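Local structure of putative sugar phosphate isomerase (Acidithiobacillus ferrooxidans, 3L2H) at residues B[62-76]-B[116-130]. The protein is a cupin-fold protein, probably metal-binding, that may act as a sugar phosphate isomerase, though its reaction and substrate are not established. Residues are numbered along the deposited sequence; the frame is centred on the assembly and turned at random.
Sequences YHLHHYEEEAVYVLS and VCLVIGQRLDQDVVD. With EDO (1,2-ethanediol), chain N.
Strand 70-76 pairs antiparallel with strand 116-122, their short axes 156° apart, and strand 64-65 pairs likewise with 126-130, so the two segments run together through two sheets of a cupin beta-barrel. The register slips by one at a classic beta bulge, where Leu75 N and Ser76 N both donate to Val116 O. Asp127, early in strand 126-130, grips the turn that follows strand 64-65: its OD1 accepts from Tyr67 N at 2.9 Å and more weakly from Glu68 N. The side chain, its CG anti to the backbone N (chi1 -164°), brings its end close to the 62-76 segment. There OD2 accepts from His65 ND1 at 2.7 Å on the syn lone pair, ring and carboxylate being coplanar within 3°, which should fix the ring's rotation. A water donates to Asp127 OD2 and, weakly, to Glu68 OE1, probably easing the closeness of the two carboxylates. The other oxygen of Glu68, OE2, accepts from Leu124 N at 2.8 Å, almost straight, and is salt-bridged to Arg140. His66 is held differently: a CH-pi contact puts Val128 CG1 3.9 Å from the centroid of the His66 ring, almost on its normal. Its NE2 meets Asp130 OD2 at 2.8 Å from above a carboxylate whose OD1 is salt-bridged to Arg137. A leucine in place of His66 would probably leave Asp130 OD2 without this N-H donor and Val128 without a flat ring to cover. Glu70, on the face it shares with Val72 and Val119, probably the inner side of the barrel, takes His63 NE2 on the syn lone pair of its OE1 at 2.8 Å, almost straight and nearly in the histidine ring plane.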
ATOM      1  N   TYR B  62     -13.111   1.635 -24.842  1.00 16.32           N
ATOM      2  CA  TYR B  62     -13.303   0.277 -24.295  1.00 16.24           C
ATOM      3  C   TYR B  62     -12.067  -0.189 -23.557  1.00 15.62           C
ATOM      4  O   TYR B  62     -10.994  -0.292 -24.154  1.00 14.79           O
ATOM      5  CB  TYR B  62     -13.606  -0.646 -25.443  1.00 16.47           C
ATOM      6  CG  TYR B  62     -14.041  -2.058 -25.117  1.00 17.22           C
ATOM      7  CD1 TYR B  62     -15.254  -2.319 -24.481  1.00 17.57           C
ATOM      8  CD2 TYR B  62     -13.237  -3.133 -25.457  1.00 17.76           C
ATOM      9  CE1 TYR B  62     -15.667  -3.639 -24.213  1.00 17.32           C
ATOM     10  CE2 TYR B  62     -13.633  -4.443 -25.220  1.00 18.24           C
ATOM     11  CZ  TYR B  62     -14.843  -4.685 -24.599  1.00 18.38           C
ATOM     12  OH  TYR B  62     -15.198  -5.965 -24.356  1.00 19.39           O
ATOM     13  N   HIS B  63     -12.212  -0.455 -22.250  1.00 16.02           N
ATOM     14  CA  HIS B  63     -11.036  -0.731 -21.436  1.00 15.98           C
ATOM     15  C   HIS B  63     -11.294  -1.642 -20.225  1.00 16.73           C
ATOM     16  O   HIS B  63     -12.430  -1.841 -19.782  1.00 16.09           O
ATOM     17  CB  HIS B  63     -10.417   0.600 -20.962  1.00 16.42           C
ATOM     18  CG  HIS B  63     -11.239   1.294 -19.927  1.00 16.84           C
ATOM     19  ND1 HIS B  63     -12.183   2.246 -20.237  1.00 18.67           N
ATOM     20  CD2 HIS B  63     -11.351   1.079 -18.588  1.00 18.82           C
ATOM     21  CE1 HIS B  63     -12.781   2.651 -19.129  1.00 19.11           C
ATOM     22  NE2 HIS B  63     -12.325   1.929 -18.117  1.00 18.71           N
ATOM     23  N   LEU B  64     -10.188  -2.160 -19.688  1.00 17.29           N
ATOM     24  CA  LEU B  64     -10.178  -3.054 -18.542  1.00 17.92           C
ATOM     25  C   LEU B  64      -9.062  -2.620 -17.616  1.00 17.79           C
ATOM     26  O   LEU B  64      -7.900  -2.538 -18.032  1.00 17.03           O
ATOM     27  CB  LEU B  64      -9.896  -4.488 -18.995  1.00 18.61           C
ATOM     28  CG  LEU B  64      -9.817  -5.536 -17.890  1.00 20.08           C
ATOM     29  CD1 LEU B  64     -11.178  -5.794 -17.252  1.00 21.12           C
ATOM     30  CD2 LEU B  64      -9.270  -6.834 -18.467  1.00 21.63           C
ATOM     31  N   HIS B  65      -9.400  -2.336 -16.363  1.00 18.19           N
ATOM     32  CA  HIS B  65      -8.398  -2.042 -15.331  1.00 17.62           C
ATOM     33  C   HIS B  65      -7.966  -3.321 -14.604  1.00 17.98           C
ATOM     34  O   HIS B  65      -8.781  -4.168 -14.263  1.00 17.34           O
ATOM     35  CB  HIS B  65      -8.965  -1.119 -14.253  1.00 17.88           C
ATOM     36  CG  HIS B  65      -9.188   0.288 -14.683  1.00 18.34           C
ATOM     37  ND1 HIS B  65      -8.216   1.250 -14.567  1.00 17.35           N
ATOM     38  CD2 HIS B  65     -10.298   0.924 -15.131  1.00 19.10           C
ATOM     39  CE1 HIS B  65      -8.693   2.405 -15.004  1.00 18.91           C
ATOM     40  NE2 HIS B  65      -9.952   2.235 -15.352  1.00 19.27           N
ATOM     41  N   HIS B  66      -6.696  -3.416 -14.300  1.00 18.14           N
ATOM     42  CA  HIS B  66      -6.183  -4.543 -13.559  1.00 18.75           C
ATOM     43  C   HIS B  66      -6.116  -4.302 -12.042  1.00 17.98           C
ATOM     44  O   HIS B  66      -6.084  -5.276 -11.297  1.00 18.26           O
ATOM     45  CB  HIS B  66      -4.759  -4.885 -14.047  1.00 18.67           C
ATOM     46  CG  HIS B  66      -4.703  -5.436 -15.431  1.00 19.05           C
ATOM     47  ND1 HIS B  66      -3.847  -6.456 -15.787  1.00 19.22           N
ATOM     48  CD2 HIS B  66      -5.398  -5.114 -16.553  1.00 19.24           C
ATOM     49  CE1 HIS B  66      -4.019  -6.730 -17.066  1.00 19.94           C
ATOM     50  NE2 HIS B  66      -4.956  -5.933 -17.552  1.00 19.02           N
ATOM     51  N   TYR B  67      -6.027  -3.044 -11.603  1.00 17.59           N
ATOM     52  CA  TYR B  67      -5.884  -2.709 -10.175  1.00 17.44           C
ATOM     53  C   TYR B  67      -6.891  -1.687  -9.653  1.00 18.18           C
ATOM     54  O   TYR B  67      -7.304  -1.768  -8.485  1.00 20.28           O
ATOM     55  CB  TYR B  67      -4.446  -2.183  -9.884  1.00 17.33           C
ATOM     56  CG  TYR B  67      -3.427  -3.279  -9.931  1.00 16.87           C
ATOM     57  CD1 TYR B  67      -3.178  -4.065  -8.812  1.00 16.67           C
ATOM     58  CD2 TYR B  67      -2.767  -3.581 -11.102  1.00 16.80           C
ATOM     59  CE1 TYR B  67      -2.268  -5.119  -8.883  1.00 16.76           C
ATOM     60  CE2 TYR B  67      -1.837  -4.648 -11.193  1.00 16.14           C
ATOM     61  CZ  TYR B  67      -1.587  -5.389 -10.091  1.00 16.35           C
ATOM     62  OH  TYR B  67      -0.701  -6.443 -10.133  1.00 15.46           O
ATOM     63  N   GLU B  68      -7.248  -0.699 -10.450  1.00 16.41           N
ATOM     64  CA  GLU B  68      -8.243   0.288 -10.011  1.00 17.35           C
ATOM     65  C   GLU B  68      -9.690  -0.161 -10.262  1.00 18.14           C
ATOM     66  O   GLU B  68     -10.043  -0.555 -11.382  1.00 18.91           O
ATOM     67  CB  GLU B  68      -8.048   1.642 -10.691  1.00 17.58           C
ATOM     68  CG  GLU B  68      -6.814   2.456 -10.267  1.00 18.02           C
ATOM     69  CD  GLU B  68      -6.713   3.810 -10.949  1.00 19.01           C
ATOM     70  OE1 GLU B  68      -7.545   4.113 -11.838  1.00 19.21           O
ATOM     71  OE2 GLU B  68      -5.807   4.630 -10.585  1.00 19.86           O
ATOM     72  N   GLU B  69     -10.517  -0.131  -9.212  1.00 16.56           N
ATOM     73  CA  GLU B  69     -11.952  -0.304  -9.362  1.00 15.90           C
ATOM     74  C   GLU B  69     -12.599   0.949  -9.959  1.00 16.21           C
ATOM     75  O   GLU B  69     -12.089   2.059  -9.820  1.00 15.66           O
ATOM     76  CB  GLU B  69     -12.591  -0.648  -7.993  1.00 16.30           C
ATOM     77  CG  GLU B  69     -12.162  -2.058  -7.580  1.00 17.85           C
ATOM     78  CD  GLU B  69     -12.794  -2.530  -6.307  1.00 18.02           C
ATOM     79  OE1 GLU B  69     -13.244  -1.667  -5.540  1.00 17.48           O
ATOM     80  OE2 GLU B  69     -12.806  -3.765  -6.089  1.00 18.35           O
ATOM     81  N   GLU B  70     -13.746   0.767 -10.610  1.00 15.34           N
ATOM     82  CA  GLU B  70     -14.452   1.853 -11.262  1.00 17.29           C
ATOM     83  C   GLU B  70     -15.943   1.535 -11.133  1.00 16.46           C
ATOM     84  O   GLU B  70     -16.298   0.359 -11.109  1.00 16.29           O
ATOM     85  CB  GLU B  70     -14.032   1.887 -12.741  1.00 20.09           C
ATOM     86  CG  GLU B  70     -14.626   2.907 -13.563  1.00 24.07           C
ATOM     87  CD  GLU B  70     -13.926   3.039 -14.924  1.00 25.51           C
ATOM     88  OE1 GLU B  70     -13.455   2.034 -15.549  1.00 26.93           O
ATOM     89  OE2 GLU B  70     -13.849   4.189 -15.333  1.00 28.60           O
ATOM     90  N   ALA B  71     -16.796   2.553 -11.108  1.00 14.97           N
ATOM     91  CA  ALA B  71     -18.237   2.354 -11.108  1.00 14.84           C
ATOM     92  C   ALA B  71     -18.946   3.547 -11.729  1.00 14.88           C
ATOM     93  O   ALA B  71     -18.381   4.647 -11.794  1.00 14.99           O
ATOM     94  CB  ALA B  71     -18.756   2.115  -9.678  1.00 14.36           C
ATOM     95  N   VAL B  72     -20.194   3.332 -12.163  1.00 14.97           N
ATOM     96  CA  VAL B  72     -20.997   4.362 -12.822  1.00 15.41           C
ATOM     97  C   VAL B  72     -22.390   4.366 -12.241  1.00 15.24           C
ATOM     98  O   VAL B  72     -22.978   3.303 -12.046  1.00 15.92           O
ATOM     99  CB  VAL B  72     -21.085   4.160 -14.343  1.00 15.46           C
ATOM    100  CG1 VAL B  72     -21.936   5.291 -14.992  1.00 15.41           C
ATOM    101  CG2 VAL B  72     -19.686   4.079 -15.002  1.00 15.19           C
ATOM    102  N   TYR B  73     -22.931   5.545 -11.921  1.00 15.95           N
ATOM    103  CA  TYR B  73     -24.320   5.662 -11.441  1.00 15.95           C
ATOM    104  C   TYR B  73     -25.042   6.643 -12.351  1.00 16.07           C
ATOM    105  O   TYR B  73     -24.590   7.773 -12.550  1.00 17.25           O
ATOM    106  CB  TYR B  73     -24.403   6.065  -9.956  1.00 16.37           C
ATOM    107  CG  TYR B  73     -25.821   6.087  -9.386  1.00 16.81           C
ATOM    108  CD1 TYR B  73     -26.379   4.939  -8.862  1.00 17.47           C
ATOM    109  CD2 TYR B  73     -26.591   7.239  -9.374  1.00 17.15           C
ATOM    110  CE1 TYR B  73     -27.668   4.917  -8.339  1.00 18.21           C
ATOM    111  CE2 TYR B  73     -27.908   7.219  -8.856  1.00 18.56           C
ATOM    112  CZ  TYR B  73     -28.431   6.050  -8.339  1.00 17.47           C
ATOM    113  OH  TYR B  73     -29.691   5.971  -7.777  1.00 18.49           O
ATOM    114  N   VAL B  74     -26.111   6.187 -12.978  1.00 15.44           N
ATOM    115  CA  VAL B  74     -26.794   7.003 -13.994  1.00 15.61           C
ATOM    116  C   VAL B  74     -27.768   7.946 -13.326  1.00 16.08           C
ATOM    117  O   VAL B  74     -28.655   7.508 -12.608  1.00 16.17           O
ATOM    118  CB  VAL B  74     -27.538   6.151 -15.010  1.00 15.68           C
ATOM    119  CG1 VAL B  74     -28.213   7.049 -16.096  1.00 16.03           C
ATOM    120  CG2 VAL B  74     -26.605   5.123 -15.668  1.00 14.63           C
ATOM    121  N   LEU B  75     -27.598   9.242 -13.567  1.00 16.51           N
ATOM    122  CA  LEU B  75     -28.481  10.262 -13.016  1.00 16.60           C
ATOM    123  C   LEU B  75     -29.608  10.625 -13.975  1.00 16.69           C
ATOM    124  O   LEU B  75     -30.726  10.830 -13.528  1.00 14.58           O
ATOM    125  CB  LEU B  75     -27.689  11.517 -12.647  1.00 16.40           C
ATOM    126  CG  LEU B  75     -26.651  11.320 -11.531  1.00 17.23           C
ATOM    127  CD1 LEU B  75     -25.759  12.599 -11.339  1.00 16.76           C
ATOM    128  CD2 LEU B  75     -27.289  10.893 -10.207  1.00 16.15           C
ATOM    129  N   SER B  76     -29.318  10.765 -15.270  1.00 17.20           N
ATOM    130  CA  SER B  76     -30.397  11.041 -16.228  1.00 17.35           C
ATOM    131  C   SER B  76     -30.003  10.631 -17.618  1.00 17.84           C
ATOM    132  O   SER B  76     -28.810  10.438 -17.927  1.00 17.24           O
ATOM    133  CB  SER B  76     -30.816  12.517 -16.248  1.00 18.27           C
ATOM    134  OG  SER B  76     -29.811  13.341 -16.750  1.00 18.71           O
ATOM    135  N   VAL B 116     -26.243  11.663 -18.290  1.00 16.06           N
ATOM    136  CA  VAL B 116     -25.557  12.275 -17.159  1.00 15.72           C
ATOM    137  C   VAL B 116     -25.335  11.232 -16.049  1.00 15.87           C
ATOM    138  O   VAL B 116     -26.263  10.590 -15.588  1.00 15.53           O
ATOM    139  CB  VAL B 116     -26.319  13.521 -16.627  1.00 15.55           C
ATOM    140  CG1 VAL B 116     -25.570  14.207 -15.469  1.00 15.70           C
ATOM    141  CG2 VAL B 116     -26.589  14.501 -17.798  1.00 15.38           C
ATOM    142  N   CYS B 117     -24.076  11.037 -15.677  1.00 15.22           N
ATOM    143  CA  CYS B 117     -23.669  10.017 -14.725  1.00 16.25           C
ATOM    144  C   CYS B 117     -22.661  10.520 -13.732  1.00 16.24           C
ATOM    145  O   CYS B 117     -21.923  11.472 -13.994  1.00 16.09           O
ATOM    146  CB  CYS B 117     -22.944   8.856 -15.429  1.00 16.15           C
ATOM    147  SG  CYS B 117     -23.941   8.048 -16.719  1.00 19.34           S
ATOM    148  N   LEU B 118     -22.625   9.828 -12.608  1.00 16.69           N
ATOM    149  CA  LEU B 118     -21.542   9.919 -11.669  1.00 18.16           C
ATOM    150  C   LEU B 118     -20.595   8.776 -11.984  1.00 18.31           C
ATOM    151  O   LEU B 118     -21.034   7.623 -12.127  1.00 19.06           O
ATOM    152  CB  LEU B 118     -22.018   9.755 -10.235  1.00 19.84           C
ATOM    153  CG  LEU B 118     -22.569  10.925  -9.492  1.00 21.73           C
ATOM    154  CD1 LEU B 118     -22.920  10.416  -8.082  1.00 22.21           C
ATOM    155  CD2 LEU B 118     -21.522  12.088  -9.496  1.00 21.65           C
ATOM    156  N   VAL B 119     -19.327   9.097 -12.184  1.00 17.76           N
ATOM    157  CA  VAL B 119     -18.285   8.119 -12.351  1.00 17.82           C
ATOM    158  C   VAL B 119     -17.383   8.160 -11.094  1.00 18.04           C
ATOM    159  O   VAL B 119     -16.882   9.228 -10.695  1.00 17.31           O
ATOM    160  CB  VAL B 119     -17.490   8.339 -13.650  1.00 18.89           C
ATOM    161  CG1 VAL B 119     -16.349   7.324 -13.719  1.00 19.10           C
ATOM    162  CG2 VAL B 119     -18.417   8.209 -14.866  1.00 18.75           C
ATOM    163  N   ILE B 120     -17.194   6.982 -10.485  1.00 17.77           N
ATOM    164  CA  ILE B 120     -16.494   6.811  -9.221  1.00 17.96           C
ATOM    165  C   ILE B 120     -15.372   5.834  -9.446  1.00 18.66           C
ATOM    166  O   ILE B 120     -15.613   4.711  -9.948  1.00 18.65           O
ATOM    167  CB  ILE B 120     -17.414   6.265  -8.139  1.00 18.39           C
ATOM    168  CG1 ILE B 120     -18.590   7.213  -7.878  1.00 18.62           C
ATOM    169  CG2 ILE B 120     -16.621   6.031  -6.816  1.00 17.73           C
ATOM    170  CD1 ILE B 120     -19.854   6.529  -7.393  1.00 19.08           C
ATOM    171  N   GLY B 121     -14.136   6.232  -9.132  1.00 18.48           N
ATOM    172  CA  GLY B 121     -13.012   5.346  -9.337  1.00 19.82           C
ATOM    173  C   GLY B 121     -11.884   5.519  -8.342  1.00 20.34           C
ATOM    174  O   GLY B 121     -11.781   6.546  -7.636  1.00 20.36           O
ATOM    175  N   GLN B 122     -11.096   4.474  -8.190  1.00 20.28           N
ATOM    176  CA  GLN B 122      -9.932   4.558  -7.310  1.00 20.92           C
ATOM    177  C   GLN B 122      -8.902   5.326  -8.025  1.00 21.45           C
ATOM    178  O   GLN B 122      -8.891   5.323  -9.272  1.00 25.48           O
ATOM    179  CB  GLN B 122      -9.322   3.209  -7.013  1.00 20.74           C
ATOM    180  CG  GLN B 122     -10.098   2.304  -6.182  1.00 20.25           C
ATOM    181  CD  GLN B 122      -9.309   1.076  -5.874  1.00 20.40           C
ATOM    182  OE1 GLN B 122      -9.454   0.057  -6.550  1.00 16.56           O
ATOM    183  NE2 GLN B 122      -8.424   1.164  -4.874  1.00 20.25           N
ATOM    184  N   ARG B 123      -8.024   5.982  -7.280  1.00 20.92           N
ATOM    185  CA  ARG B 123      -6.828   6.596  -7.824  1.00 21.89           C
ATOM    186  C   ARG B 123      -5.619   5.948  -7.189  1.00 22.19           C
ATOM    187  O   ARG B 123      -5.369   6.213  -6.039  1.00 22.77           O
ATOM    188  CB  ARG B 123      -6.759   8.070  -7.511  1.00 22.34           C
ATOM    189  CG  ARG B 123      -7.711   8.877  -8.307  1.00 23.37           C
ATOM    190  CD  ARG B 123      -7.312  10.308  -8.293  1.00 24.22           C
ATOM    191  NE  ARG B 123      -8.309  11.021  -9.042  1.00 25.26           N
ATOM    192  CZ  ARG B 123      -8.412  12.338  -9.105  1.00 25.51           C
ATOM    193  NH1 ARG B 123      -7.587  13.115  -8.441  1.00 24.97           N
ATOM    194  NH2 ARG B 123      -9.364  12.873  -9.850  1.00 26.71           N
ATOM    195  N   LEU B 124      -4.925   5.074  -7.912  1.00 20.42           N
ATOM    196  CA  LEU B 124      -3.763   4.362  -7.386  1.00 20.24           C
ATOM    197  C   LEU B 124      -2.515   4.795  -8.130  1.00 19.95           C
ATOM    198  O   LEU B 124      -2.578   5.181  -9.286  1.00 19.37           O
ATOM    199  CB  LEU B 124      -3.913   2.862  -7.559  1.00 19.01           C
ATOM    200  CG  LEU B 124      -5.087   2.245  -6.856  1.00 19.49           C
ATOM    201  CD1 LEU B 124      -5.211   0.724  -7.249  1.00 17.79           C
ATOM    202  CD2 LEU B 124      -4.972   2.477  -5.300  1.00 20.33           C
ATOM    203  N   ASP B 125      -1.395   4.745  -7.435  1.00 20.54           N
ATOM    204  CA  ASP B 125      -0.113   5.082  -8.024  1.00 21.34           C
ATOM    205  C   ASP B 125       0.312   4.125  -9.151  1.00 18.81           C
ATOM    206  O   ASP B 125       1.044   4.551 -10.038  1.00 18.60           O
ATOM    207  CB  ASP B 125       0.970   5.068  -6.961  1.00 23.43           C
ATOM    208  CG  ASP B 125       0.940   6.305  -6.065  1.00 26.23           C
ATOM    209  OD1 ASP B 125       0.292   7.303  -6.389  1.00 27.73           O
ATOM    210  OD2 ASP B 125       1.644   6.278  -5.058  1.00 30.32           O
ATOM    211  N   GLN B 126      -0.113   2.874  -9.090  1.00 17.36           N
ATOM    212  CA  GLN B 126       0.153   1.887 -10.134  1.00 17.20           C
ATOM    213  C   GLN B 126      -1.136   1.223 -10.657  1.00 16.62           C
ATOM    214  O   GLN B 126      -1.988   0.772  -9.884  1.00 16.90           O
ATOM    215  CB  GLN B 126       1.082   0.780  -9.637  1.00 17.63           C
ATOM    216  CG  GLN B 126       2.518   1.235  -9.247  1.00 18.75           C
ATOM    217  CD  GLN B 126       3.415   0.044  -8.807  1.00 20.53           C
ATOM    218  OE1 GLN B 126       3.458  -0.242  -7.623  1.00 19.18           O
ATOM    219  NE2 GLN B 126       4.078  -0.689  -9.787  1.00 20.52           N
ATOM    220  N   ASP B 127      -1.204   1.061 -11.969  1.00 15.30           N
ATOM    221  CA  ASP B 127      -2.320   0.342 -12.586  1.00 15.97           C
ATOM    222  C   ASP B 127      -1.846  -0.160 -13.933  1.00 14.68           C
ATOM    223  O   ASP B 127      -0.793   0.247 -14.455  1.00 14.22           O
ATOM    224  CB  ASP B 127      -3.531   1.279 -12.719  1.00 16.25           C
ATOM    225  CG  ASP B 127      -4.864   0.560 -12.997  1.00 17.18           C
ATOM    226  OD1 ASP B 127      -4.985  -0.673 -12.808  1.00 17.34           O
ATOM    227  OD2 ASP B 127      -5.795   1.305 -13.411  1.00 19.01           O
ATOM    228  N   VAL B 128      -2.621  -1.065 -14.490  1.00 15.75           N
ATOM    229  CA  VAL B 128      -2.411  -1.589 -15.812  1.00 15.09           C
ATOM    230  C   VAL B 128      -3.788  -1.515 -16.452  1.00 16.71           C
ATOM    231  O   VAL B 128      -4.786  -1.906 -15.826  1.00 16.52           O
ATOM    232  CB  VAL B 128      -1.874  -3.013 -15.809  1.00 14.98           C
ATOM    233  CG1 VAL B 128      -1.704  -3.507 -17.277  1.00 13.65           C
ATOM    234  CG2 VAL B 128      -0.554  -3.113 -15.012  1.00 15.40           C
ATOM    235  N   VAL B 129      -3.867  -0.960 -17.649  1.00 16.76           N
ATOM    236  CA  VAL B 129      -5.143  -0.836 -18.314  1.00 16.84           C
ATOM    237  C   VAL B 129      -5.038  -1.389 -19.709  1.00 16.93           C
ATOM    238  O   VAL B 129      -4.124  -1.009 -20.451  1.00 16.10           O
ATOM    239  CB  VAL B 129      -5.615   0.611 -18.389  1.00 17.57           C
ATOM    240  CG1 VAL B 129      -7.042   0.668 -19.055  1.00 17.69           C
ATOM    241  CG2 VAL B 129      -5.575   1.275 -17.002  1.00 18.28           C
ATOM    242  N   ASP B 130      -5.979  -2.257 -20.085  1.00 16.03           N
ATOM    243  CA  ASP B 130      -6.001  -2.824 -21.416  1.00 16.73           C
ATOM    244  C   ASP B 130      -7.014  -2.100 -22.267  1.00 17.24           C
ATOM    245  O   ASP B 130      -8.102  -1.781 -21.796  1.00 15.51           O
ATOM    246  CB  ASP B 130      -6.350  -4.292 -21.410  1.00 16.43           C
ATOM    247  CG  ASP B 130      -5.204  -5.153 -20.934  1.00 18.19           C
ATOM    248  OD1 ASP B 130      -4.051  -4.704 -21.100  1.00 17.87           O
ATOM    249  OD2 ASP B 130      -5.455  -6.219 -20.324  1.00 18.66           O
TER
HETATM  250  C1  EDO N 165     -15.903   5.662 -17.613  1.00 29.66           C
HETATM  251  O1  EDO N 165     -14.805   4.726 -17.548  1.00 29.55           O
HETATM  252  C2  EDO N 165     -17.225   4.935 -17.591  1.00 29.06           C
HETATM  253  O2  EDO N 165     -17.441   4.386 -18.909  1.00 28.94           O
HETATM  254  O   HOH W   1      -5.654   3.871 -13.983  1.00 21.73           O